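Local coordinates for protein serine protease inhibitor infestin (Triatoma infestans, PDB 2ERW) that inhibits the clotting protease factor XIIa through the Kazal-type domain infestin 4, held here, and is probably a serine endopeptidase inhibitor in general, at residues Cys27-Ala32 with Pro38-Val43. Sequence-based numbering, arbitrary orientation. Where two conformers were deposited one is given.
Sequences CMLNCA and PGLKLV
The small hydrophobic core of a Kazal-type inhibitor domain forms where the one helix of the fold meets the chain that returns beside it, and here Leu29 and Ala32 of the helix pack against Leu40 and Leu42 of segment 38-43. Leu29 does most of the work. Its CG lies anti to the backbone N (chi1 -177°), which brings the branch point out toward the facing chain. There the fork divides its contacts: CD1 goes to Leu42, 3.7 Å from Leu42 CA and 3.8 Å from Leu42 CB, while CD2 sits 4.1 Å from Leu40 CG and also comes near the backbone N of Leu42. The side chains of Leu29 and Leu42 cross at about a right angle, and Leu29 CD1 bears on the root of Leu42.

Leu40 reaches back and crosses Leu29 at an oblique angle. Also extended (chi1 -180°), it rests CD2 against the helix, touching Ala32 CB at 3.6 Å and the Leu29 carbonyl O at 3.5 Å, with Leu29 CG 3.9 Å from that same Leu40 CD2. The short alanine side chain lets the leucine methyl come this close to the helix. Cutting Leu29 back to alanine would probably open a gap facing segment 38-43, leaving Leu42 without its apolar partner on this helix segment and Leu40 with Ala32 alone.

Disulfides from Cys27 to Cys8 and from Cys31 to Cys6 tie the helix to the N-terminal part of the chain, while Lys41 bonds through the backbone to Ser18 and Val43 to Cys16. Tyr23 of strand 22-23 touches Leu29, Ala32 and Leu40, and Val15 of strand 15-17 touches Leu29 and Leu42, so residues of both strands of the small antiparallel sheet join this core beside helix 26-35 and strand 42-43.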
loop_
_atom_site.group_PDB
_atom_site.type_symbol
_atom_site.label_atom_id
_atom_site.label_comp_id
_atom_site.label_asym_id
_atom_site.label_seq_id
_atom_site.Cartn_x
_atom_site.Cartn_y
_atom_site.Cartn_z
ATOM N N CYS A 27 4.434 5.360 2.840
ATOM C CA CYS A 27 4.642 6.506 1.995
ATOM C C CYS A 27 4.062 6.235 0.622
ATOM O O CYS A 27 3.371 7.066 0.052
ATOM C CB CYS A 27 6.127 6.805 1.942
ATOM S SG CYS A 27 6.531 8.267 1.007
ATOM N N MET A 28 4.323 5.048 0.096
ATOM C CA MET A 28 3.804 4.728 -1.215
ATOM C C MET A 28 2.304 4.611 -1.216
ATOM O O MET A 28 1.681 4.959 -2.191
ATOM C CB MET A 28 4.409 3.433 -1.701
ATOM C CG MET A 28 5.874 3.587 -1.843
ATOM S SD MET A 28 6.265 4.402 -3.349
ATOM C CE MET A 28 7.975 3.910 -3.546
ATOM N N LEU A 29 1.716 4.142 -0.127
ATOM C CA LEU A 29 0.264 4.140 -0.064
ATOM C C LEU A 29 -0.242 5.559 -0.124
ATOM O O LEU A 29 -1.196 5.852 -0.841
ATOM C CB LEU A 29 -0.188 3.455 1.230
ATOM C CG LEU A 29 -1.705 3.344 1.351
ATOM C CD1 LEU A 29 -2.053 2.083 2.077
ATOM C CD2 LEU A 29 -2.311 4.547 2.062
ATOM N N ASN A 30 0.394 6.452 0.621
ATOM C CA ASN A 30 -0.066 7.818 0.583
ATOM C C ASN A 30 0.084 8.419 -0.791
ATOM O O ASN A 30 -0.770 9.169 -1.261
ATOM C CB ASN A 30 0.671 8.679 1.570
ATOM C CG ASN A 30 0.114 10.066 1.582
ATOM O OD1 ASN A 30 -1.053 10.263 1.926
ATOM N ND2 ASN A 30 0.895 11.022 1.110
ATOM N N CYS A 31 1.177 8.097 -1.454
ATOM C CA CYS A 31 1.346 8.563 -2.812
ATOM C C CYS A 31 0.153 8.134 -3.640
ATOM O O CYS A 31 -0.431 8.936 -4.358
ATOM C CB CYS A 31 2.590 7.933 -3.378
ATOM S SG CYS A 31 2.744 8.121 -5.113
ATOM N N ALA A 32 -0.221 6.864 -3.534
ATOM C CA ALA A 32 -1.346 6.372 -4.312
ATOM C C ALA A 32 -2.638 7.058 -3.882
ATOM O O ALA A 32 -3.488 7.351 -4.712
ATOM C CB ALA A 32 -1.455 4.884 -4.162
ATOM N N PRO A 38 -8.441 7.700 -5.038
ATOM C CA PRO A 38 -9.082 8.575 -4.075
ATOM C C PRO A 38 -9.661 7.790 -2.923
ATOM O O PRO A 38 -10.319 6.767 -3.128
ATOM C CB PRO A 38 -10.211 9.189 -4.878
ATOM C CG PRO A 38 -9.714 9.114 -6.284
ATOM C CD PRO A 38 -8.991 7.862 -6.397
ATOM N N GLY A 39 -9.383 8.258 -1.716
ATOM C CA GLY A 39 -9.998 7.686 -0.527
ATOM C C GLY A 39 -9.214 6.501 -0.021
ATOM O O GLY A 39 -9.608 5.863 0.939
ATOM N N LEU A 40 -8.092 6.196 -0.660
ATOM C CA LEU A 40 -7.315 5.049 -0.256
ATOM C C LEU A 40 -6.883 5.194 1.181
ATOM O O LEU A 40 -6.356 6.227 1.572
ATOM C CB LEU A 40 -6.078 4.942 -1.124
ATOM C CG LEU A 40 -5.151 3.772 -0.828
ATOM C CD1 LEU A 40 -5.854 2.462 -1.058
ATOM C CD2 LEU A 40 -3.957 3.900 -1.743
ATOM N N LYS A 41 -7.071 4.124 1.948
ATOM C CA LYS A 41 -6.669 4.114 3.341
ATOM C C LYS A 41 -5.815 2.916 3.610
ATOM O O LYS A 41 -5.920 1.893 2.963
ATOM C CB LYS A 41 -7.891 3.992 4.245
ATOM C CG LYS A 41 -8.899 5.121 4.090
ATOM C CD LYS A 41 -8.317 6.408 4.636
ATOM C CE LYS A 41 -9.403 7.419 4.974
ATOM N NZ LYS A 41 -8.769 8.597 5.628
ATOM N N LEU A 42 -4.977 3.050 4.620
ATOM C CA LEU A 42 -4.158 1.958 5.078
ATOM C C LEU A 42 -5.022 1.151 6.016
ATOM O O LEU A 42 -5.414 1.635 7.084
ATOM C CB LEU A 42 -2.937 2.527 5.782
ATOM C CG LEU A 42 -1.771 1.588 5.995
ATOM C CD1 LEU A 42 -0.634 2.430 6.489
ATOM C CD2 LEU A 42 -2.089 0.487 6.994
ATOM N N VAL A 43 -5.355 -0.066 5.614
ATOM C CA VAL A 43 -6.276 -0.856 6.415
ATOM C C VAL A 43 -5.617 -1.807 7.384
ATOM O O VAL A 43 -6.151 -2.057 8.462
ATOM C CB VAL A 43 -7.347 -1.551 5.545
ATOM C CG1 VAL A 43 -8.111 -0.526 4.742
ATOM C CG2 VAL A 43 -6.762 -2.575 4.672
#